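Local structure of DNA alpha-glucosyltransferase (Enterobacteria phage T4, 1XV5) at residues 282-296 with 309-323. The protein is a phage glycosyltransferase of the GT-B class, built from two Rossmann-like domains and modelled here with uridine-5'-diphosphate. Sequence-based numbering, arbitrary orientation.
With UDP (uridine-5'-diphosphate), chain C.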
ATOM      1  N   LEU A 282       5.688  12.706   4.088  1.00 12.14           N
ATOM      2  CA  LEU A 282       6.908  12.169   4.688  1.00 13.91           C
ATOM      3  C   LEU A 282       7.671  13.256   5.445  1.00 13.76           C
ATOM      4  O   LEU A 282       8.235  13.003   6.508  1.00 15.19           O
ATOM      5  CB  LEU A 282       7.809  11.541   3.613  1.00 13.47           C
ATOM      6  CG  LEU A 282       7.267  10.269   2.946  1.00 13.10           C
ATOM      7  CD1 LEU A 282       8.212   9.820   1.846  1.00 16.52           C
ATOM      8  CD2 LEU A 282       7.113   9.162   3.990  1.00 14.71           C
ATOM      9  N   GLU A 283       7.687  14.467   4.900  1.00 13.06           N
ATOM     10  CA  GLU A 283       8.372  15.574   5.557  1.00 13.19           C
ATOM     11  C   GLU A 283       7.657  15.899   6.871  1.00 13.82           C
ATOM     12  O   GLU A 283       8.295  16.032   7.918  1.00 12.98           O
ATOM     13  CB  GLU A 283       8.393  16.798   4.632  1.00 14.44           C
ATOM     14  CG  GLU A 283       9.062  18.043   5.198  1.00 18.35           C
ATOM     15  CD  GLU A 283      10.512  17.824   5.607  1.00 19.50           C
ATOM     16  OE1 GLU A 283      11.212  17.015   4.963  1.00 22.72           O
ATOM     17  OE2 GLU A 283      10.955  18.481   6.571  1.00 22.55           O
ATOM     18  N   ARG A 284       6.331  16.008   6.820  1.00 13.84           N
ATOM     19  CA  ARG A 284       5.553  16.311   8.021  1.00 13.42           C
ATOM     20  C   ARG A 284       5.684  15.202   9.060  1.00 14.01           C
ATOM     21  O   ARG A 284       5.827  15.471  10.260  1.00 14.08           O
ATOM     22  CB  ARG A 284       4.067  16.494   7.681  1.00 13.32           C
ATOM     23  CG  ARG A 284       3.729  17.779   6.933  1.00 14.01           C
ATOM     24  CD  ARG A 284       2.212  17.951   6.799  1.00 12.35           C
ATOM     25  NE  ARG A 284       1.600  16.983   5.892  1.00 13.87           N
ATOM     26  CZ  ARG A 284       1.476  17.155   4.579  1.00 13.65           C
ATOM     27  NH1 ARG A 284       1.927  18.265   4.006  1.00 13.89           N
ATOM     28  NH2 ARG A 284       0.886  16.226   3.837  1.00 12.27           N
ATOM     29  N   MET A 285       5.632  13.959   8.594  1.00 12.99           N
ATOM     30  CA  MET A 285       5.722  12.806   9.483  1.00 13.00           C
ATOM     31  C   MET A 285       7.086  12.702  10.152  1.00 13.80           C
ATOM     32  O   MET A 285       7.176  12.327  11.322  1.00 12.75           O
ATOM     33  CB  MET A 285       5.432  11.520   8.708  1.00 13.69           C
ATOM     34  CG  MET A 285       5.344  10.268   9.570  1.00 12.30           C
ATOM     35  SD  MET A 285       3.918  10.266  10.687  1.00 13.10           S
ATOM     36  CE  MET A 285       2.573   9.858   9.534  1.00 12.48           C
ATOM     37  N   SER A 286       8.143  13.043   9.415  1.00 13.12           N
ATOM     38  CA  SER A 286       9.498  12.968   9.953  1.00 11.08           C
ATOM     39  C   SER A 286       9.689  13.915  11.133  1.00 13.01           C
ATOM     40  O   SER A 286      10.638  13.770  11.909  1.00 13.07           O
ATOM     41  CB  SER A 286      10.527  13.301   8.865  1.00 11.86           C
ATOM     42  OG  SER A 286      10.477  14.680   8.529  1.00 14.05           O
ATOM     43  N   LYS A 287       8.792  14.888  11.260  1.00 12.64           N
ATOM     44  CA  LYS A 287       8.866  15.857  12.348  1.00 12.79           C
ATOM     45  C   LYS A 287       7.757  15.644  13.370  1.00 14.22           C
ATOM     46  O   LYS A 287       7.539  16.484  14.241  1.00 15.41           O
ATOM     47  CB  LYS A 287       8.800  17.286  11.786  1.00 14.03           C
ATOM     48  CG  LYS A 287      10.034  17.665  10.960  1.00 15.67           C
ATOM     49  CD  LYS A 287       9.937  19.070  10.361  1.00 18.53           C
ATOM     50  CE  LYS A 287       8.871  19.151   9.281  1.00 19.85           C
ATOM     51  NZ  LYS A 287       8.907  20.453   8.548  1.00 22.93           N
ATOM     52  N   SER A 288       7.064  14.512  13.256  1.00 14.48           N
ATOM     53  CA  SER A 288       5.973  14.168  14.169  1.00 13.26           C
ATOM     54  C   SER A 288       6.446  13.111  15.162  1.00 12.08           C
ATOM     55  O   SER A 288       7.124  12.154  14.793  1.00 13.60           O
ATOM     56  CB  SER A 288       4.775  13.633  13.386  1.00 13.58           C
ATOM     57  OG  SER A 288       4.303  14.594  12.461  1.00 13.56           O
ATOM     58  N   GLY A 289       6.081  13.287  16.425  1.00 13.11           N
ATOM     59  CA  GLY A 289       6.507  12.344  17.442  1.00 13.16           C
ATOM     60  C   GLY A 289       6.094  10.908  17.193  1.00 13.33           C
ATOM     61  O   GLY A 289       6.913   9.987  17.282  1.00 13.06           O
ATOM     62  N   PHE A 290       4.821  10.707  16.870  1.00 12.08           N
ATOM     63  CA  PHE A 290       4.320   9.363  16.648  1.00 12.88           C
ATOM     64  C   PHE A 290       3.440   9.242  15.419  1.00 12.58           C
ATOM     65  O   PHE A 290       2.566  10.075  15.180  1.00 13.20           O
ATOM     66  CB  PHE A 290       3.566   8.894  17.898  1.00 13.52           C
ATOM     67  CG  PHE A 290       4.389   8.980  19.144  1.00 11.27           C
ATOM     68  CD1 PHE A 290       4.501  10.181  19.843  1.00 13.53           C
ATOM     69  CD2 PHE A 290       5.148   7.891  19.560  1.00 12.68           C
ATOM     70  CE1 PHE A 290       5.369  10.296  20.932  1.00 14.96           C
ATOM     71  CE2 PHE A 290       6.016   7.998  20.646  1.00 13.65           C
ATOM     72  CZ  PHE A 290       6.127   9.203  21.330  1.00 14.48           C
ATOM     73  N   GLY A 291       3.711   8.201  14.634  1.00 13.69           N
ATOM     74  CA  GLY A 291       2.954   7.934  13.426  1.00 12.82           C
ATOM     75  C   GLY A 291       2.069   6.729  13.672  1.00 12.74           C
ATOM     76  O   GLY A 291       2.487   5.762  14.315  1.00 12.41           O
ATOM     77  N   TYR A 292       0.852   6.774  13.144  1.00 11.12           N
ATOM     78  CA  TYR A 292      -0.101   5.696  13.339  1.00 10.30           C
ATOM     79  C   TYR A 292      -0.560   5.042  12.049  1.00 10.96           C
ATOM     80  O   TYR A 292      -0.897   5.715  11.079  1.00 12.23           O
ATOM     81  CB  TYR A 292      -1.331   6.222  14.078  1.00 10.53           C
ATOM     82  CG  TYR A 292      -1.045   6.732  15.470  1.00 11.76           C
ATOM     83  CD1 TYR A 292      -1.540   6.064  16.590  1.00 14.42           C
ATOM     84  CD2 TYR A 292      -0.277   7.878  15.669  1.00 13.70           C
ATOM     85  CE1 TYR A 292      -1.278   6.528  17.881  1.00 13.73           C
ATOM     86  CE2 TYR A 292      -0.007   8.351  16.955  1.00 13.11           C
ATOM     87  CZ  TYR A 292      -0.512   7.670  18.054  1.00 15.44           C
ATOM     88  OH  TYR A 292      -0.248   8.131  19.326  1.00 14.69           O
ATOM     89  N   GLN A 293      -0.572   3.717  12.057  1.00 11.77           N
ATOM     90  CA  GLN A 293      -1.029   2.934  10.917  1.00 12.59           C
ATOM     91  C   GLN A 293      -1.780   1.823  11.624  1.00 12.71           C
ATOM     92  O   GLN A 293      -1.179   0.880  12.139  1.00 12.64           O
ATOM     93  CB  GLN A 293       0.162   2.389  10.129  1.00 12.62           C
ATOM     94  CG  GLN A 293      -0.143   2.172   8.655  1.00 12.86           C
ATOM     95  CD  GLN A 293      -1.001   0.948   8.402  1.00 12.53           C
ATOM     96  OE1 GLN A 293      -1.652   0.429   9.307  1.00 12.70           O
ATOM     97  NE2 GLN A 293      -1.010   0.485   7.161  1.00 12.17           N
ATOM     98  N   LEU A 294      -3.101   1.955  11.669  1.00 11.36           N
ATOM     99  CA  LEU A 294      -3.922   1.001  12.390  1.00 11.80           C
ATOM    100  C   LEU A 294      -4.724   0.014  11.553  1.00 13.59           C
ATOM    101  O   LEU A 294      -5.824  -0.387  11.942  1.00 13.56           O
ATOM    102  CB  LEU A 294      -4.849   1.774  13.334  1.00 11.56           C
ATOM    103  CG  LEU A 294      -4.127   2.777  14.244  1.00 11.30           C
ATOM    104  CD1 LEU A 294      -5.147   3.555  15.069  1.00 12.65           C
ATOM    105  CD2 LEU A 294      -3.139   2.044  15.151  1.00 12.39           C
ATOM    106  N   SER A 295      -4.176  -0.392  10.414  1.00 12.24           N
ATOM    107  CA  SER A 295      -4.869  -1.358   9.573  1.00 13.13           C
ATOM    108  C   SER A 295      -5.084  -2.639  10.374  1.00 12.64           C
ATOM    109  O   SER A 295      -4.193  -3.101  11.093  1.00 12.25           O
ATOM    110  CB  SER A 295      -4.068  -1.645   8.302  1.00 12.25           C
ATOM    111  OG  SER A 295      -4.147  -0.534   7.427  1.00 12.61           O
ATOM    112  N   LYS A 296      -6.277  -3.203  10.238  1.00 12.91           N
ATOM    113  CA  LYS A 296      -6.662  -4.396  10.984  1.00 14.49           C
ATOM    114  C   LYS A 296      -7.344  -5.444  10.113  1.00 14.78           C
ATOM    115  O   LYS A 296      -8.435  -5.927  10.440  1.00 14.75           O
ATOM    116  CB  LYS A 296      -7.599  -3.971  12.114  1.00 16.66           C
ATOM    117  CG  LYS A 296      -8.760  -3.098  11.625  1.00 16.66           C
ATOM    118  CD  LYS A 296      -9.233  -2.131  12.695  1.00 22.85           C
ATOM    119  CE  LYS A 296      -9.801  -2.865  13.893  1.00 26.81           C
ATOM    120  NZ  LYS A 296     -10.206  -1.920  14.965  1.00 33.99           N
ATOM    121  N   THR A 309       2.137   2.505   3.979  1.00 13.47           N
ATOM    122  CA  THR A 309       2.071   3.465   5.071  1.00 12.90           C
ATOM    123  C   THR A 309       2.798   2.926   6.302  1.00 12.12           C
ATOM    124  O   THR A 309       3.324   3.701   7.093  1.00 13.63           O
ATOM    125  CB  THR A 309       0.616   3.843   5.436  1.00 12.90           C
ATOM    126  OG1 THR A 309      -0.180   2.661   5.561  1.00 13.48           O
ATOM    127  CG2 THR A 309       0.022   4.752   4.358  1.00 13.46           C
ATOM    128  N   HIS A 310       2.828   1.604   6.469  1.00 12.48           N
ATOM    129  CA  HIS A 310       3.552   1.002   7.597  1.00 13.03           C
ATOM    130  C   HIS A 310       5.039   1.325   7.418  1.00 11.72           C
ATOM    131  O   HIS A 310       5.704   1.851   8.311  1.00 11.08           O
ATOM    132  CB  HIS A 310       3.435  -0.528   7.592  1.00 12.25           C
ATOM    133  CG  HIS A 310       2.145  -1.060   8.131  1.00 12.82           C
ATOM    134  ND1 HIS A 310       1.338  -1.908   7.403  1.00 10.82           N
ATOM    135  CD2 HIS A 310       1.571  -0.949   9.353  1.00 11.61           C
ATOM    136  CE1 HIS A 310       0.327  -2.302   8.156  1.00 13.13           C
ATOM    137  NE2 HIS A 310       0.445  -1.735   9.343  1.00 11.83           N
ATOM    138  N   LEU A 311       5.551   0.980   6.244  1.00 11.14           N
ATOM    139  CA  LEU A 311       6.959   1.184   5.934  1.00 11.13           C
ATOM    140  C   LEU A 311       7.389   2.640   5.979  1.00 10.92           C
ATOM    141  O   LEU A 311       8.491   2.958   6.424  1.00 10.26           O
ATOM    142  CB  LEU A 311       7.274   0.591   4.558  1.00 11.18           C
ATOM    143  CG  LEU A 311       6.847  -0.866   4.338  1.00 11.10           C
ATOM    144  CD1 LEU A 311       7.356  -1.330   2.979  1.00 10.26           C
ATOM    145  CD2 LEU A 311       7.401  -1.767   5.454  1.00  9.97           C
ATOM    146  N   GLU A 312       6.517   3.528   5.523  1.00 10.68           N
ATOM    147  CA  GLU A 312       6.832   4.943   5.509  1.00 11.20           C
ATOM    148  C   GLU A 312       7.061   5.500   6.914  1.00 11.60           C
ATOM    149  O   GLU A 312       7.911   6.360   7.108  1.00 10.33           O
ATOM    150  CB  GLU A 312       5.722   5.702   4.770  1.00 12.01           C
ATOM    151  CG  GLU A 312       5.779   5.444   3.262  1.00 12.65           C
ATOM    152  CD  GLU A 312       4.524   5.850   2.506  1.00 15.78           C
ATOM    153  OE1 GLU A 312       4.612   5.960   1.264  1.00 16.23           O
ATOM    154  OE2 GLU A 312       3.458   6.042   3.131  1.00 13.39           O
ATOM    155  N   LEU A 313       6.324   5.000   7.901  1.00 12.92           N
ATOM    156  CA  LEU A 313       6.512   5.491   9.266  1.00 14.11           C
ATOM    157  C   LEU A 313       7.916   5.188   9.782  1.00 14.29           C
ATOM    158  O   LEU A 313       8.603   6.066  10.312  1.00 15.36           O
ATOM    159  CB  LEU A 313       5.475   4.875  10.213  1.00 14.75           C
ATOM    160  CG  LEU A 313       4.014   5.188   9.880  1.00 15.64           C
ATOM    161  CD1 LEU A 313       3.127   4.769  11.045  1.00 16.47           C
ATOM    162  CD2 LEU A 313       3.855   6.681   9.605  1.00 17.16           C
ATOM    163  N   GLY A 314       8.348   3.944   9.627  1.00 15.45           N
ATOM    164  CA  GLY A 314       9.671   3.587  10.098  1.00 15.19           C
ATOM    165  C   GLY A 314      10.773   4.229   9.279  1.00 15.67           C
ATOM    166  O   GLY A 314      11.801   4.644   9.812  1.00 15.75           O
ATOM    167  N   ALA A 315      10.550   4.333   7.977  1.00 14.06           N
ATOM    168  CA  ALA A 315      11.550   4.901   7.087  1.00 14.15           C
ATOM    169  C   ALA A 315      11.848   6.384   7.278  1.00 13.15           C
ATOM    170  O   ALA A 315      12.990   6.804   7.108  1.00 12.55           O
ATOM    171  CB  ALA A 315      11.158   4.632   5.637  1.00 13.69           C
ATOM    172  N   CYS A 316      10.845   7.183   7.635  1.00 11.86           N
ATOM    173  CA  CYS A 316      11.079   8.611   7.796  1.00 12.71           C
ATOM    174  C   CYS A 316      11.538   9.026   9.195  1.00 12.16           C
ATOM    175  O   CYS A 316      11.827  10.191   9.433  1.00 13.39           O
ATOM    176  CB  CYS A 316       9.840   9.417   7.380  1.00 13.72           C
ATOM    177  SG  CYS A 316       8.468   9.384   8.537  1.00 15.36           S
ATOM    178  N   GLY A 317      11.594   8.080  10.126  1.00 13.65           N
ATOM    179  CA  GLY A 317      12.086   8.431  11.446  1.00 13.06           C
ATOM    180  C   GLY A 317      11.134   8.798  12.562  1.00 12.67           C
ATOM    181  O   GLY A 317      11.554   9.430  13.532  1.00 14.14           O
ATOM    182  N   THR A 318       9.861   8.449  12.444  1.00 12.77           N
ATOM    183  CA  THR A 318       8.940   8.724  13.543  1.00 13.55           C
ATOM    184  C   THR A 318       8.819   7.383  14.263  1.00 14.16           C
ATOM    185  O   THR A 318       9.374   6.389  13.804  1.00 14.34           O
ATOM    186  CB  THR A 318       7.536   9.164  13.050  1.00 13.99           C
ATOM    187  OG1 THR A 318       6.724   9.511  14.182  1.00 13.02           O
ATOM    188  CG2 THR A 318       6.852   8.043  12.279  1.00 13.38           C
ATOM    189  N   ILE A 319       8.133   7.353  15.401  1.00 12.44           N
ATOM    190  CA  ILE A 319       7.939   6.093  16.107  1.00 11.98           C
ATOM    191  C   ILE A 319       6.675   5.461  15.541  1.00 12.97           C
ATOM    192  O   ILE A 319       5.602   6.060  15.596  1.00 13.93           O
ATOM    193  CB  ILE A 319       7.747   6.306  17.620  1.00 12.24           C
ATOM    194  CG1 ILE A 319       9.079   6.697  18.262  1.00 13.00           C
ATOM    195  CG2 ILE A 319       7.188   5.032  18.257  1.00 11.35           C
ATOM    196  CD1 ILE A 319      10.146   5.616  18.178  1.00 14.22           C
ATOM    197  N   PRO A 320       6.786   4.250  14.973  1.00 12.33           N
ATOM    198  CA  PRO A 320       5.604   3.594  14.408  1.00 13.33           C
ATOM    199  C   PRO A 320       4.667   3.012  15.452  1.00 14.12           C
ATOM    200  O   PRO A 320       5.098   2.312  16.370  1.00 14.68           O
ATOM    201  CB  PRO A 320       6.194   2.489  13.527  1.00 12.97           C
ATOM    202  CG  PRO A 320       7.595   2.940  13.251  1.00 12.98           C
ATOM    203  CD  PRO A 320       8.015   3.548  14.566  1.00 11.75           C
ATOM    204  N   VAL A 321       3.383   3.306  15.307  1.00 12.43           N
ATOM    205  CA  VAL A 321       2.378   2.758  16.201  1.00 12.10           C
ATOM    206  C   VAL A 321       1.477   1.950  15.268  1.00 12.07           C
ATOM    207  O   VAL A 321       0.742   2.525  14.464  1.00 12.47           O
ATOM    208  CB  VAL A 321       1.576   3.870  16.906  1.00 11.71           C
ATOM    209  CG1 VAL A 321       0.503   3.250  17.798  1.00 13.51           C
ATOM    210  CG2 VAL A 321       2.523   4.744  17.742  1.00 11.36           C
ATOM    211  N   PHE A 322       1.567   0.622  15.363  1.00 12.56           N
ATOM    212  CA  PHE A 322       0.791  -0.288  14.514  1.00 12.17           C
ATOM    213  C   PHE A 322      -0.269  -1.062  15.300  1.00 11.74           C
ATOM    214  O   PHE A 322      -0.175  -1.205  16.517  1.00 13.19           O
ATOM    215  CB  PHE A 322       1.697  -1.337  13.849  1.00 10.38           C
ATOM    216  CG  PHE A 322       2.733  -0.782  12.896  1.00 12.27           C
ATOM    217  CD1 PHE A 322       2.669   0.522  12.420  1.00 12.05           C
ATOM    218  CD2 PHE A 322       3.759  -1.612  12.437  1.00 13.62           C
ATOM    219  CE1 PHE A 322       3.610   0.997  11.497  1.00 13.45           C
ATOM    220  CE2 PHE A 322       4.704  -1.153  11.518  1.00 13.11           C
ATOM    221  CZ  PHE A 322       4.630   0.155  11.045  1.00 10.72           C
ATOM    222  N   TRP A 323      -1.258  -1.589  14.579  1.00 13.27           N
ATOM    223  CA  TRP A 323      -2.330  -2.378  15.186  1.00 11.82           C
ATOM    224  C   TRP A 323      -1.738  -3.703  15.668  1.00 13.24           C
ATOM    225  O   TRP A 323      -1.170  -4.460  14.883  1.00 13.39           O
ATOM    226  CB  TRP A 323      -3.432  -2.632  14.150  1.00 12.84           C
ATOM    227  CG  TRP A 323      -4.661  -3.294  14.694  1.00 13.35           C
ATOM    228  CD1 TRP A 323      -5.052  -4.586  14.501  1.00 14.61           C
ATOM    229  CD2 TRP A 323      -5.670  -2.687  15.508  1.00 14.78           C
ATOM    230  NE1 TRP A 323      -6.245  -4.824  15.143  1.00 14.81           N
ATOM    231  CE2 TRP A 323      -6.647  -3.675  15.769  1.00 15.50           C
ATOM    232  CE3 TRP A 323      -5.845  -1.402  16.044  1.00 14.83           C
ATOM    233  CZ2 TRP A 323      -7.786  -3.418  16.543  1.00 16.36           C
ATOM    234  CZ3 TRP A 323      -6.979  -1.146  16.813  1.00 16.47           C
ATOM    235  CH2 TRP A 323      -7.934  -2.153  17.053  1.00 15.35           C
TER
HETATM  236  N1  UDP C1402      -0.774   7.902  -0.261  1.00 14.65           N
HETATM  237  C2  UDP C1402      -0.489   9.178  -0.705  1.00 15.39           C
HETATM  238  N3  UDP C1402      -1.509  10.083  -0.553  1.00 15.20           N
HETATM  239  C4  UDP C1402      -2.755   9.845  -0.003  1.00 15.59           C
HETATM  240  C5  UDP C1402      -2.965   8.502   0.443  1.00 15.10           C
HETATM  241  C6  UDP C1402      -1.991   7.598   0.300  1.00 15.14           C
HETATM  242  O2  UDP C1402       0.589   9.484  -1.188  1.00 17.04           O
HETATM  243  O4  UDP C1402      -3.571  10.764   0.068  1.00 15.42           O
HETATM  244  C1' UDP C1402       0.268   6.882  -0.418  1.00 15.00           C
HETATM  245  C2' UDP C1402       0.736   6.240   0.883  1.00 14.74           C
HETATM  246  O2' UDP C1402       1.673   7.061   1.548  1.00 16.48           O
HETATM  247  C3' UDP C1402       1.315   4.938   0.345  1.00 15.37           C
HETATM  248  C4' UDP C1402       0.284   4.559  -0.718  1.00 15.24           C
HETATM  249  O4' UDP C1402      -0.271   5.821  -1.176  1.00 15.06           O
HETATM  250  O3' UDP C1402       2.576   5.199  -0.270  1.00 14.08           O
HETATM  251  C5' UDP C1402      -0.838   3.663  -0.232  1.00 11.90           C
HETATM  252  O5' UDP C1402      -0.377   2.320  -0.142  1.00 14.32           O
HETATM  253  PA  UDP C1402      -0.702   1.376   1.101  1.00 13.76           P
HETATM  254  O1A UDP C1402      -0.046   0.086   0.799  1.00 13.92           O
HETATM  255  O2A UDP C1402      -0.348   2.094   2.354  1.00 15.24           O
HETATM  256  O3A UDP C1402      -2.328   1.188   1.101  1.00 14.14           O
HETATM  257  PB  UDP C1402      -3.421   1.132  -0.118  1.00 15.09           P
HETATM  258  O1B UDP C1402      -4.473   0.168   0.297  1.00 14.27           O
HETATM  259  O2B UDP C1402      -3.806   2.523  -0.447  1.00 17.29           O
HETATM  260  O3B UDP C1402      -2.622   0.514  -1.343  1.00 16.48           O
HETATM  261  O   HOH W   1      12.739  11.800  11.475  1.00 13.32           O
HETATM  262  O   HOH W   2      -1.514  -1.850  11.528  1.00 13.86           O
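Gln293 lays its carboxamide flat over one face of the His310 ring, the two planes 18° apart, with Gln293 NE2 3.2 Å above the ring plane, near its centre. A bend at chi2 (-75°) turns the amide along the ring; there the amide NE2 donates to Thr309 OG1 at 2.8 Å and also bonds Glu307, while OE1 accepts from Ser295 N, so the group is held at both ends. His310 ND1 is hydrogen-bonded to Glu307 N, and a water sits in plane at the ring's edge by His310 NE2. Further along, Leu313 splits its methyls: CD1 rests on the Gly291 backbone, 3.4 Å from its carbonyl carbon, and CD2 meets Met285 CE. Thr318 OG1 donates to Ser288 O at 2.7 Å, coming from above the carbonyl plane. On the other face of the sheet, Val321 CB sits over the Tyr292 ring. Past the strand ends, Lys296 lies across one face of Trp323, CB 3.6 Å from the five-membered ring's centroid. Backbone hydrogen bonds, such as Gly291 N to Ile319 O, join the parallel strands 288-293 and 319-323. At the helix start, Thr309 N binds a UDP phosphate oxygen, and Glu312 takes both ribose hydroxyls. This is a beta-alpha-beta unit of a Rossmann-like GT-B domain, its helix N-terminus facing the diphosphate of UDP.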